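Local structure of lactate racemase (2YJG) at residues H133-M141 / L187-C195; L197-K206 / R350-Q361. The protein catalyses the interconversion of the D- and L-isomers of lactate, using a nickel-pincer nucleotide cofactor that is absent from this apoprotein. All blocks are in the same frame, centred on the assembly; numbering follows the deposited sequence.

Interaction 1: H133-M141 / L187-C195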
loop_
_atom_site.group_PDB
_atom_site.type_symbol
_atom_site.label_atom_id
_atom_site.label_comp_id
_atom_site.label_asym_id
_atom_site.label_seq_id
_atom_site.Cartn_x
_atom_site.Cartn_y
_atom_site.Cartn_z
ATOM N N HIS A 133 5.220 -10.921 8.642
ATOM C CA HIS A 133 6.019 -11.875 9.367
ATOM C C HIS A 133 7.118 -12.353 8.460
ATOM O O HIS A 133 6.871 -12.651 7.275
ATOM C CB HIS A 133 5.182 -13.097 9.753
ATOM C CG HIS A 133 5.964 -14.172 10.436
ATOM N ND1 HIS A 133 6.623 -13.979 11.631
ATOM C CD2 HIS A 133 6.192 -15.456 10.081
ATOM C CE1 HIS A 133 7.236 -15.100 11.971
ATOM N NE2 HIS A 133 6.984 -16.009 11.047
ATOM N N ASP A 134 8.315 -12.482 9.026
ATOM C CA ASP A 134 9.431 -13.107 8.278
ATOM C C ASP A 134 10.002 -14.224 9.170
ATOM O O ASP A 134 10.639 -13.996 10.215
ATOM C CB ASP A 134 10.470 -12.063 7.911
ATOM C CG ASP A 134 11.663 -12.630 7.196
ATOM O OD1 ASP A 134 11.686 -13.854 6.812
ATOM O OD2 ASP A 134 12.604 -11.797 7.042
ATOM N N SER A 135 9.664 -15.435 8.758
ATOM C CA SER A 135 10.023 -16.636 9.511
ATOM C C SER A 135 11.547 -16.844 9.467
ATOM O O SER A 135 12.074 -17.600 10.274
ATOM C CB SER A 135 9.340 -17.862 8.950
ATOM O OG SER A 135 9.791 -18.167 7.636
ATOM N N ARG A 136 12.219 -16.178 8.528
ATOM C CA ARG A 136 13.660 -16.347 8.361
ATOM C C ARG A 136 14.518 -15.283 9.071
ATOM O O ARG A 136 15.759 -15.380 9.045
ATOM C CB ARG A 136 13.993 -16.428 6.889
ATOM C CG ARG A 136 13.423 -17.657 6.241
ATOM C CD ARG A 136 13.589 -17.700 4.742
ATOM N NE ARG A 136 12.930 -18.890 4.188
ATOM C CZ ARG A 136 11.619 -19.011 3.992
ATOM N NH1 ARG A 136 10.801 -18.014 4.275
ATOM N NH2 ARG A 136 11.126 -20.147 3.510
ATOM N N ASN A 137 13.878 -14.319 9.737
ATOM C CA ASN A 137 14.583 -13.293 10.504
ATOM C C ASN A 137 14.591 -13.569 11.994
ATOM O O ASN A 137 13.687 -13.176 12.710
ATOM C CB ASN A 137 14.013 -11.880 10.250
ATOM C CG ASN A 137 14.879 -10.764 10.883
ATOM O OD1 ASN A 137 15.947 -11.021 11.434
ATOM N ND2 ASN A 137 14.386 -9.534 10.828
ATOM N N SER A 138 15.666 -14.198 12.453
ATOM C CA SER A 138 15.790 -14.650 13.829
ATOM C C SER A 138 15.713 -13.537 14.846
ATOM O O SER A 138 15.255 -13.765 15.960
ATOM C CB SER A 138 17.110 -15.392 13.998
ATOM O OG SER A 138 17.394 -16.108 12.802
ATOM N N GLU A 139 16.146 -12.342 14.455
ATOM C CA GLU A 139 16.164 -11.170 15.321
ATOM C C GLU A 139 14.760 -10.758 15.724
ATOM O O GLU A 139 14.546 -10.217 16.836
ATOM C CB GLU A 139 16.849 -9.997 14.601
ATOM C CG GLU A 139 17.126 -8.738 15.467
ATOM C CD GLU A 139 17.525 -7.515 14.614
ATOM O OE1 GLU A 139 18.048 -7.704 13.478
ATOM O OE2 GLU A 139 17.287 -6.377 15.068
ATOM N N ASN A 140 13.800 -10.998 14.829
ATOM C CA ASN A 140 12.406 -10.737 15.165
ATOM C C ASN A 140 11.591 -11.902 15.763
ATOM O O ASN A 140 10.371 -11.772 15.961
ATOM C CB ASN A 140 11.680 -10.211 13.944
ATOM C CG ASN A 140 10.422 -9.508 14.315
ATOM O OD1 ASN A 140 10.380 -8.787 15.327
ATOM N ND2 ASN A 140 9.361 -9.718 13.518
ATOM N N MET A 141 12.267 -13.013 16.060
ATOM C CA MET A 141 11.671 -14.198 16.698
ATOM C C MET A 141 12.035 -14.241 18.166
ATOM O O MET A 141 13.131 -13.801 18.521
ATOM C CB MET A 141 12.228 -15.498 16.084
ATOM C CG MET A 141 12.043 -15.681 14.600
ATOM S SD MET A 141 10.317 -15.927 14.176
ATOM C CE MET A 141 10.480 -16.072 12.467
ATOM N N LEU A 187 1.217 -21.370 14.769
ATOM C CA LEU A 187 2.153 -22.335 14.217
ATOM C C LEU A 187 1.390 -23.081 13.106
ATOM O O LEU A 187 0.445 -23.799 13.387
ATOM C CB LEU A 187 2.624 -23.290 15.316
ATOM C CG LEU A 187 3.582 -24.430 14.971
ATOM C CD1 LEU A 187 4.915 -23.917 14.458
ATOM C CD2 LEU A 187 3.763 -25.427 16.148
ATOM N N PRO A 188 1.758 -22.861 11.829
ATOM C CA PRO A 188 2.961 -22.190 11.385
ATOM C C PRO A 188 2.959 -20.661 11.220
ATOM O O PRO A 188 4.022 -20.079 10.949
ATOM C CB PRO A 188 3.218 -22.859 10.047
ATOM C CG PRO A 188 1.751 -23.145 9.472
ATOM C CD PRO A 188 0.891 -23.278 10.700
ATOM N N GLY A 189 1.814 -20.004 11.328
ATOM C CA GLY A 189 1.635 -18.694 10.731
ATOM C C GLY A 189 2.647 -17.609 11.076
ATOM O O GLY A 189 3.086 -16.845 10.186
ATOM N N ILE A 190 3.046 -17.546 12.335
ATOM C CA ILE A 190 4.016 -16.507 12.789
ATOM C C ILE A 190 5.215 -17.146 13.503
ATOM O O ILE A 190 5.789 -16.546 14.356
ATOM C CB ILE A 190 3.358 -15.412 13.656
ATOM C CG1 ILE A 190 2.753 -15.965 14.999
ATOM C CG2 ILE A 190 2.355 -14.629 12.814
ATOM C CD1 ILE A 190 2.474 -14.840 16.029
ATOM N N ALA A 191 5.555 -18.373 13.131
ATOM C CA ALA A 191 6.648 -19.149 13.750
ATOM C C ALA A 191 7.898 -19.077 12.928
ATOM O O ALA A 191 7.884 -18.655 11.756
ATOM C CB ALA A 191 6.266 -20.634 13.866
ATOM N N SER A 192 8.992 -19.503 13.544
ATOM C CA SER A 192 10.303 -19.564 12.842
ATOM C C SER A 192 10.328 -20.660 11.812
ATOM O O SER A 192 9.624 -21.678 11.973
ATOM C CB SER A 192 11.426 -19.811 13.846
ATOM O OG SER A 192 11.345 -21.100 14.405
ATOM N N VAL A 193 11.135 -20.491 10.751
ATOM C CA VAL A 193 11.157 -21.512 9.671
ATOM C C VAL A 193 11.483 -22.899 10.294
ATOM O O VAL A 193 10.921 -23.897 9.900
ATOM C CB VAL A 193 12.106 -21.195 8.492
ATOM C CG1 VAL A 193 12.091 -22.316 7.461
ATOM C CG2 VAL A 193 11.740 -19.891 7.806
ATOM N N GLN A 194 12.377 -22.939 11.272
ATOM C CA GLN A 194 12.778 -24.217 11.886
ATOM C C GLN A 194 11.624 -24.858 12.608
ATOM O O GLN A 194 11.410 -26.057 12.502
ATOM C CB GLN A 194 13.960 -23.993 12.843
ATOM C CG GLN A 194 14.594 -25.260 13.443
ATOM C CD GLN A 194 15.965 -25.012 14.217
ATOM O OE1 GLN A 194 16.675 -24.015 13.992
ATOM N NE2 GLN A 194 16.321 -25.955 15.106
ATOM N N CYS A 195 10.840 -24.068 13.339
ATOM C CA CYS A 195 9.701 -24.614 14.021
ATOM C C CYS A 195 8.678 -25.123 13.021
ATOM O O CYS A 195 8.059 -26.147 13.241
ATOM C CB CYS A 195 9.055 -23.581 14.937
ATOM S SG CYS A 195 10.064 -23.120 16.397
#
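The imidazole of His133 lies flat over the Ile190 backbone, its edge turned to Ala191 O. Ile190 CA sits over the centre of one face, 3.5 Å from the ring centroid and 10° off its normal, a CH-pi contact; Ser135 N covers the opposite face nearer the rim. With CG anti to the backbone N, chi1 (176°) swings the ring toward 187-195, and NE2 donates to Ala191 O at 2.9 Å. That oxygen lies almost in the ring plane, while NE2 stands above the carbonyl plane. The other ring nitrogen, ND1, is bonded to Asn156, so both ends of the imidazole are held and its rotation is fixed. Alongside, Val193 N donates to Ser135 O at 3.1 Å. Arg136 NH1 bonds to Phe107 O, and its guanidinium also makes a cation-pi contact with Phe107. Met141, bent at chi2 (-69°), brings its methyl CE to 3.5 Å from Ser192 CA. Ser192 OG accepts from Cys195 N at 3.2 Å and is also hydrogen-bonded to Glu154. The contact thus joins the loop after strand 129-132 of the mixed sheet to a type I turn, Pro188-Ala191, followed by the serine N-cap of helix 193-198.

Interaction 2: L197-K206 / R350-Q361; sequences LANHCSEFIK and RDETLPDQWEAQ
Gln361, on the first turn and a half of helix 357-369, reaches across to helix 202-206, part of an interface between the N- and C-terminal domains of the racemase; the axes of helix segments 202-206 and 357-361 run 36° apart in direction, 10.2 Å at closest approach. Its NE2 donates almost straight to Ser202 O (3.1 Å, 177°), in the carbonyl plane and on a lone pair; the same oxygen also accepts the helical bond from Lys206 N. The extended Gln361 chain leaves OE1 to accept from a water, 2.8 Å away, that also donates to His200 O and accepts from Gln357 NE2. A second water accepts from Ser202 N at 3.0 Å, is hydrogen-bonded to Thr353 OG1 (2.7 Å) and takes a weak bond from Gln357 NE2. Gln357 OE1, in turn, accepts from Leu354 N. Ser202 OG is bonded to Arg348 O. Beside these polar groups, His200 lies obliquely over one face of Trp358, planes 37° apart, while Leu197 CD2 meets the indole edge 3.8 Å from CZ3. An alanine in place of Trp358 would probably remove the indole face from beside His200, the likely nickel ligand, leaving the imidazole freer to turn, and open a gap beside Leu197 and Ile205. Further along, Glu203 OE1 forms a salt bridge with Arg350 NH1 at 2.8 Å, but lies over the guanidinium face, with no N-H pointing at it; Arg350 NE is buried without a partner.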
loop_
_atom_site.group_PDB
_atom_site.type_symbol
_atom_site.label_atom_id
_atom_site.label_comp_id
_atom_site.label_asym_id
_atom_site.label_seq_id
_atom_site.Cartn_x
_atom_site.Cartn_y
_atom_site.Cartn_z
ATOM N N LEU A 197 9.189 -26.273 9.910
ATOM C CA LEU A 197 9.641 -27.518 9.305
ATOM C C LEU A 197 9.495 -28.656 10.313
ATOM O O LEU A 197 9.025 -29.747 9.952
ATOM C CB LEU A 197 11.097 -27.337 8.829
ATOM C CG LEU A 197 11.286 -26.471 7.622
ATOM C CD1 LEU A 197 12.741 -26.145 7.250
ATOM C CD2 LEU A 197 10.664 -27.110 6.362
ATOM N N ALA A 198 9.815 -28.442 11.573
ATOM C CA ALA A 198 9.722 -29.509 12.617
ATOM C C ALA A 198 8.283 -29.986 12.788
ATOM O O ALA A 198 8.033 -31.159 13.033
ATOM C CB ALA A 198 10.273 -29.036 13.989
ATOM N N ASN A 199 7.335 -29.068 12.598
ATOM C CA ASN A 199 5.917 -29.348 12.704
ATOM C C ASN A 199 5.427 -30.193 11.484
ATOM O O ASN A 199 4.289 -30.684 11.478
ATOM C CB ASN A 199 5.146 -28.038 12.911
ATOM C CG ASN A 199 3.687 -28.243 13.291
ATOM O OD1 ASN A 199 2.813 -27.781 12.553
ATOM N ND2 ASN A 199 3.418 -28.944 14.394
ATOM N N HIS A 200 6.287 -30.421 10.490
ATOM C CA HIS A 200 5.955 -31.270 9.345
ATOM C C HIS A 200 6.843 -32.546 9.327
ATOM O O HIS A 200 6.933 -33.235 8.281
ATOM C CB HIS A 200 6.150 -30.508 8.044
ATOM C CG HIS A 200 5.251 -29.332 7.869
ATOM N ND1 HIS A 200 4.181 -29.328 6.986
ATOM C CD2 HIS A 200 5.307 -28.090 8.387
ATOM C CE1 HIS A 200 3.613 -28.134 6.987
ATOM N NE2 HIS A 200 4.251 -27.374 7.853
ATOM N N CYS A 201 7.475 -32.862 10.453
ATOM C CA CYS A 201 8.427 -33.980 10.516
ATOM C C CYS A 201 7.822 -35.317 10.125
ATOM O O CYS A 201 6.626 -35.554 10.309
ATOM C CB CYS A 201 9.096 -34.093 11.904
ATOM S SG CYS A 201 8.123 -34.664 13.200
ATOM N N SER A 202 8.665 -36.200 9.611
ATOM C CA SER A 202 8.208 -37.522 9.156
ATOM C C SER A 202 7.457 -38.339 10.240
ATOM O O SER A 202 6.509 -39.058 9.921
ATOM C CB SER A 202 9.324 -38.365 8.606
ATOM O OG SER A 202 10.207 -38.703 9.653
ATOM N N GLU A 203 7.871 -38.189 11.498
ATOM C CA GLU A 203 7.223 -38.887 12.603
ATOM C C GLU A 203 5.783 -38.436 12.780
ATOM O O GLU A 203 4.870 -39.248 13.034
ATOM C CB GLU A 203 7.961 -38.609 13.914
ATOM C CG GLU A 203 7.488 -39.498 15.011
ATOM C CD GLU A 203 8.459 -39.505 16.195
ATOM O OE1 GLU A 203 9.552 -38.886 16.101
ATOM O OE2 GLU A 203 8.082 -40.089 17.225
ATOM N N PHE A 204 5.582 -37.132 12.656
ATOM C CA PHE A 204 4.233 -36.538 12.758
ATOM C C PHE A 204 3.395 -36.970 11.566
ATOM O O PHE A 204 2.256 -37.443 11.689
ATOM C CB PHE A 204 4.350 -35.034 12.777
ATOM C CG PHE A 204 4.623 -34.445 14.161
ATOM C CD1 PHE A 204 4.964 -35.225 15.246
ATOM C CD2 PHE A 204 4.556 -33.071 14.331
ATOM C CE1 PHE A 204 5.163 -34.673 16.486
ATOM C CE2 PHE A 204 4.704 -32.514 15.570
ATOM C CZ PHE A 204 5.018 -33.318 16.663
ATOM N N ILE A 205 3.975 -36.847 10.376
ATOM C CA ILE A 205 3.181 -37.151 9.159
ATOM C C ILE A 205 2.752 -38.643 9.100
ATOM O O ILE A 205 1.717 -38.997 8.545
ATOM C CB ILE A 205 3.935 -36.700 7.928
ATOM C CG1 ILE A 205 4.083 -35.178 7.914
ATOM C CG2 ILE A 205 3.257 -37.192 6.629
ATOM C CD1 ILE A 205 2.794 -34.356 7.668
ATOM N N LYS A 206 3.572 -39.513 9.640
ATOM C CA LYS A 206 3.283 -40.944 9.681
ATOM C C LYS A 206 2.223 -41.327 10.676
ATOM O O LYS A 206 1.637 -42.434 10.601
ATOM C CB LYS A 206 4.564 -41.763 9.952
ATOM C CG LYS A 206 4.362 -43.266 10.145
ATOM C CD LYS A 206 4.445 -44.116 8.873
ATOM C CE LYS A 206 4.849 -45.589 9.166
ATOM N NZ LYS A 206 5.029 -46.489 7.950
ATOM N N ARG A 350 13.292 -35.360 13.627
ATOM C CA ARG A 350 12.395 -34.220 13.863
ATOM C C ARG A 350 13.024 -32.889 13.416
ATOM O O ARG A 350 12.298 -32.000 12.899
ATOM C CB ARG A 350 12.031 -34.077 15.344
ATOM C CG ARG A 350 11.154 -35.178 15.915
ATOM C CD ARG A 350 10.618 -34.729 17.277
ATOM N NE ARG A 350 9.250 -35.162 17.506
ATOM C CZ ARG A 350 8.908 -36.329 18.030
ATOM N NH1 ARG A 350 9.843 -37.214 18.372
ATOM N NH2 ARG A 350 7.622 -36.623 18.207
ATOM N N ASP A 351 14.369 -32.795 13.539
ATOM C CA ASP A 351 15.096 -31.598 13.113
ATOM C C ASP A 351 15.738 -31.642 11.759
ATOM O O ASP A 351 16.611 -30.815 11.453
ATOM C CB ASP A 351 16.190 -31.267 14.160
ATOM C CG ASP A 351 17.137 -32.457 14.465
ATOM O OD1 ASP A 351 16.829 -33.701 14.173
ATOM O OD2 ASP A 351 18.187 -32.119 15.107
ATOM N N GLU A 352 15.337 -32.605 10.924
ATOM C CA GLU A 352 15.940 -32.838 9.662
ATOM C C GLU A 352 14.912 -32.691 8.525
ATOM O O GLU A 352 15.109 -33.156 7.408
ATOM C CB GLU A 352 16.526 -34.236 9.655
ATOM C CG GLU A 352 17.621 -34.362 10.710
ATOM C CD GLU A 352 18.277 -35.724 10.792
ATOM O OE1 GLU A 352 17.673 -36.739 10.342
ATOM O OE2 GLU A 352 19.448 -35.760 11.249
ATOM N N THR A 353 13.791 -32.094 8.860
ATOM C CA THR A 353 12.702 -31.973 7.872
ATOM C C THR A 353 13.058 -30.914 6.832
ATOM O O THR A 353 13.362 -29.794 7.142
ATOM C CB THR A 353 11.390 -31.596 8.570
ATOM O OG1 THR A 353 11.153 -32.460 9.699
ATOM C CG2 THR A 353 10.259 -31.674 7.552
ATOM N N LEU A 354 13.004 -31.270 5.566
ATOM C CA LEU A 354 13.262 -30.352 4.472
ATOM C C LEU A 354 12.010 -29.920 3.732
ATOM O O LEU A 354 10.987 -30.673 3.642
ATOM C CB LEU A 354 14.224 -31.004 3.505
ATOM C CG LEU A 354 15.623 -31.255 4.108
ATOM C CD1 LEU A 354 16.409 -32.155 3.248
ATOM C CD2 LEU A 354 16.308 -29.883 4.307
ATOM N N PRO A 355 12.060 -28.730 3.147
ATOM C CA PRO A 355 10.869 -28.278 2.399
ATOM C C PRO A 355 10.410 -29.320 1.360
ATOM O O PRO A 355 11.216 -29.992 0.733
ATOM C CB PRO A 355 11.364 -26.965 1.717
ATOM C CG PRO A 355 12.425 -26.455 2.780
ATOM C CD PRO A 355 13.163 -27.733 3.052
ATOM N N ASP A 356 9.093 -29.485 1.276
ATOM C CA ASP A 356 8.390 -30.394 0.369
ATOM C C ASP A 356 8.324 -31.868 0.872
ATOM O O ASP A 356 7.544 -32.650 0.312
ATOM C CB ASP A 356 9.010 -30.432 -1.046
ATOM C CG ASP A 356 8.844 -29.144 -1.865
ATOM O OD1 ASP A 356 8.292 -28.092 -1.373
ATOM O OD2 ASP A 356 9.296 -29.213 -3.061
ATOM N N GLN A 357 9.108 -32.254 1.886
ATOM C CA GLN A 357 9.270 -33.675 2.159
ATOM C C GLN A 357 7.935 -34.334 2.572
ATOM O O GLN A 357 7.667 -35.486 2.229
ATOM C CB GLN A 357 10.385 -33.917 3.191
ATOM C CG GLN A 357 10.041 -33.807 4.606
ATOM C CD GLN A 357 11.124 -34.449 5.528
ATOM O OE1 GLN A 357 12.343 -34.227 5.327
ATOM N NE2 GLN A 357 10.676 -35.187 6.550
ATOM N N TRP A 358 7.121 -33.598 3.313
ATOM C CA TRP A 358 5.887 -34.138 3.854
ATOM C C TRP A 358 4.869 -34.476 2.725
ATOM O O TRP A 358 4.063 -35.398 2.838
ATOM C CB TRP A 358 5.319 -33.172 4.877
ATOM C CG TRP A 358 5.125 -31.773 4.393
ATOM C CD1 TRP A 358 4.023 -31.259 3.811
ATOM C CD2 TRP A 358 6.087 -30.721 4.446
ATOM N NE1 TRP A 358 4.217 -29.934 3.486
ATOM C CE2 TRP A 358 5.492 -29.585 3.873
ATOM C CE3 TRP A 358 7.393 -30.641 4.893
ATOM C CZ2 TRP A 358 6.169 -28.356 3.752
ATOM C CZ3 TRP A 358 8.034 -29.436 4.841
ATOM C CH2 TRP A 358 7.429 -28.295 4.281
ATOM N N GLU A 359 4.884 -33.652 1.682
ATOM C CA GLU A 359 3.980 -33.821 0.516
ATOM C C GLU A 359 4.413 -35.067 -0.208
ATOM O O GLU A 359 3.572 -35.879 -0.698
ATOM C CB GLU A 359 4.088 -32.606 -0.424
ATOM C CG GLU A 359 2.865 -32.227 -1.251
ATOM C CD GLU A 359 1.722 -31.666 -0.437
ATOM O OE1 GLU A 359 1.899 -31.508 0.802
ATOM O OE2 GLU A 359 0.621 -31.339 -1.021
ATOM N N ALA A 360 5.733 -35.271 -0.361
ATOM C CA ALA A 360 6.232 -36.507 -0.946
ATOM C C ALA A 360 5.908 -37.751 -0.093
ATOM O O ALA A 360 5.612 -38.836 -0.626
ATOM C CB ALA A 360 7.806 -36.472 -1.261
ATOM N N GLN A 361 6.003 -37.598 1.227
ATOM C CA GLN A 361 5.764 -38.695 2.126
ATOM C C GLN A 361 4.309 -39.158 1.961
ATOM O O GLN A 361 3.997 -40.365 1.841
ATOM C CB GLN A 361 6.013 -38.209 3.554
ATOM C CG GLN A 361 5.923 -39.337 4.576
ATOM C CD GLN A 361 6.200 -38.894 6.001
ATOM O OE1 GLN A 361 6.712 -37.791 6.240
ATOM N NE2 GLN A 361 5.872 -39.767 6.959
HETATM O O HOH W 1 7.813 -35.205 6.603
HETATM O O HOH W 2 11.418 -35.111 9.397
#

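How the interactions relate
Interactions 1 and 2 follow one another along the chain, their centres about 17 Å apart, and share helix 193-198: interaction 1 holds its N-terminal start, interaction 2 takes in Leu197 and Ala198 further along it. They touch directly where Leu187 CD2 packs 3.9 Å from Asn199 ND2. Interaction 1 stays within the N-terminal domain, whereas interaction 2 ties that domain to the C-terminal one. Both border the probable cofactor site. The side chain of Arg136 lies about 6 Å from that of His108, a likely proton donor/acceptor, and Gly189 lies about 6 Å from the side chain of Lys184, the expected covalent attachment point. From the other contact, the side chain of His200 is about 6 Å from those of Lys184 and His174.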